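Local coordinates for protein PmoF1 (Methylocystis sp. ATCC 49242, PDB 6P1E) that binds copper(II) at sites shared between the two subunits of a dimer and probably serves as a PCu(A)C-family copper chaperone in a methane-oxidizing bacterium, at residues 14-19 and 28-33. Sequence-based numbering, arbitrary orientation.
Sequences HPWLRA and SFYAFI. With CU (copper (II) ion), chain E.
The indole of W16 is folded back over the partner strand, so that CB of Y30 sits over the face of its five-membered ring, a CH-pi contact 3.6 Å from CB to the ring centroid. Farther along the indole, Y30 CD2 lies 3.5 Å from W16 CZ2, and the Y30 ring and the six-membered ring of W16 are inclined at 42°. The W16 first torsion explains this reach: at 66° it sets CG between the backbone N and the carbonyl carbon, swinging the indole across the neighbouring strand. W16 also meets F32 of the second subunit edge-to-face. An alanine in place of W16 would probably leave Y30 CB and CD2 without the indole they rest on and deprive F32 of the second subunit of its edge-to-face partner. Beneath these rings, W16 and Y30 form an antiparallel hydrogen-bonded pair, with Y30 N 2.7 Å from W16 O and W16 N 2.8 Å from Y30 O. R18 N continues the pairing to S28 O at 2.9 Å. The strands belong to the beta hairpin 10-18/27-35 of the PCu(A)C domain, and strand 111-120 flanks 10-18 on its other edge. L17 and F29 point to the opposite face from W16 and Y30; there P15 CB packs 3.7 Å from F29 CE1, with I115 touching both residues. R18 follows W16 and Y30, its guanidinium salt-bridged to D120. At the corner before P15, H14 NE2 binds copper at 2.0 Å, and H34 of the second subunit ligates the same ion, while the H14 ring stacks on F32 of that subunit.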
# COMPACT_ATOMS: atom_id res chain seq x y z
N HIS B 14 4.58 -6.03 -1.23
CA HIS B 14 4.96 -4.74 -0.69
C HIS B 14 4.58 -4.55 0.78
O HIS B 14 3.87 -3.60 1.13
CB HIS B 14 4.36 -3.62 -1.53
CG HIS B 14 5.11 -2.34 -1.38
ND1 HIS B 14 5.00 -1.54 -0.27
CD2 HIS B 14 6.03 -1.75 -2.18
CE1 HIS B 14 5.80 -0.50 -0.39
NE2 HIS B 14 6.44 -0.61 -1.55
N PRO B 15 5.05 -5.46 1.64
CA PRO B 15 4.86 -5.26 3.08
C PRO B 15 5.51 -3.97 3.54
O PRO B 15 6.64 -3.66 3.15
CB PRO B 15 5.54 -6.48 3.70
CG PRO B 15 6.57 -6.87 2.69
CD PRO B 15 5.96 -6.57 1.35
N TRP B 16 4.81 -3.21 4.37
CA TRP B 16 5.33 -1.95 4.88
C TRP B 16 4.70 -1.60 6.21
O TRP B 16 3.70 -2.20 6.61
CB TRP B 16 5.11 -0.82 3.88
CG TRP B 16 3.67 -0.43 3.64
CD1 TRP B 16 2.73 -1.14 2.96
CD2 TRP B 16 3.03 0.78 4.05
NE1 TRP B 16 1.54 -0.45 2.93
CE2 TRP B 16 1.70 0.74 3.60
CE3 TRP B 16 3.45 1.91 4.77
CZ2 TRP B 16 0.78 1.76 3.84
CZ3 TRP B 16 2.55 2.92 5.01
CH2 TRP B 16 1.23 2.84 4.55
N LEU B 17 5.29 -0.64 6.90
CA LEU B 17 4.71 -0.18 8.14
C LEU B 17 4.89 1.30 8.32
O LEU B 17 5.83 1.90 7.79
CB LEU B 17 5.31 -0.93 9.33
CG LEU B 17 6.82 -0.80 9.51
CD1 LEU B 17 7.14 -0.12 10.83
CD2 LEU B 17 7.47 -2.17 9.44
N ARG B 18 3.97 1.89 9.08
CA ARG B 18 4.07 3.28 9.46
C ARG B 18 4.69 3.35 10.84
O ARG B 18 4.12 2.83 11.81
CB ARG B 18 2.70 3.95 9.43
CG ARG B 18 2.74 5.44 9.71
CD ARG B 18 1.62 6.14 8.97
NE ARG B 18 1.89 6.21 7.53
CZ ARG B 18 0.95 6.23 6.59
NH1 ARG B 18 -0.33 6.18 6.91
NH2 ARG B 18 1.30 6.29 5.31
N ALA B 19 5.86 3.97 10.93
CA ALA B 19 6.62 4.02 12.17
C ALA B 19 5.83 4.75 13.25
O ALA B 19 4.92 5.52 12.94
CB ALA B 19 7.95 4.71 11.94
N SER B 28 2.11 0.39 12.84
CA SER B 28 1.08 -0.33 12.11
C SER B 28 1.67 -0.98 10.88
O SER B 28 2.35 -0.31 10.10
CB SER B 28 -0.06 0.61 11.72
OG SER B 28 -0.67 1.18 12.86
N PHE B 29 1.40 -2.27 10.68
CA PHE B 29 1.96 -3.03 9.57
C PHE B 29 0.89 -3.29 8.52
O PHE B 29 -0.24 -3.67 8.85
CB PHE B 29 2.57 -4.35 10.05
CG PHE B 29 2.89 -5.31 8.93
CD1 PHE B 29 4.09 -5.23 8.25
CD2 PHE B 29 1.99 -6.31 8.58
CE1 PHE B 29 4.39 -6.12 7.23
CE2 PHE B 29 2.28 -7.19 7.56
CZ PHE B 29 3.48 -7.10 6.89
N TYR B 30 1.29 -3.13 7.26
CA TYR B 30 0.39 -3.16 6.12
C TYR B 30 1.01 -4.01 5.01
O TYR B 30 2.22 -4.16 4.94
CB TYR B 30 0.13 -1.74 5.61
CG TYR B 30 -0.39 -0.78 6.65
CD1 TYR B 30 -1.64 -0.97 7.24
CD2 TYR B 30 0.35 0.33 7.03
CE1 TYR B 30 -2.12 -0.09 8.18
CE2 TYR B 30 -0.13 1.22 7.97
CZ TYR B 30 -1.36 1.00 8.54
OH TYR B 30 -1.83 1.89 9.48
N ALA B 31 0.16 -4.55 4.15
CA ALA B 31 0.61 -5.40 3.06
C ALA B 31 -0.56 -5.73 2.16
O ALA B 31 -1.71 -5.45 2.49
CB ALA B 31 1.25 -6.67 3.58
N PHE B 32 -0.25 -6.29 0.99
CA PHE B 32 -1.26 -6.85 0.11
C PHE B 32 -1.03 -8.35 0.03
O PHE B 32 0.03 -8.79 -0.39
CB PHE B 32 -1.19 -6.20 -1.27
CG PHE B 32 -1.16 -4.70 -1.22
CD1 PHE B 32 -2.32 -3.97 -1.31
CD2 PHE B 32 0.04 -4.02 -1.06
CE1 PHE B 32 -2.30 -2.58 -1.27
CE2 PHE B 32 0.07 -2.64 -1.01
CZ PHE B 32 -1.10 -1.93 -1.11
N ILE B 33 -2.03 -9.13 0.42
CA ILE B 33 -1.87 -10.58 0.44
C ILE B 33 -2.81 -11.20 -0.58
O ILE B 33 -4.03 -11.07 -0.49
CB ILE B 33 -2.13 -11.16 1.85
CG1 ILE B 33 -1.23 -10.45 2.87
CG2 ILE B 33 -1.87 -12.66 1.86
CD1 ILE B 33 -1.50 -10.83 4.31
CU CU E . 7.90 0.77 -1.86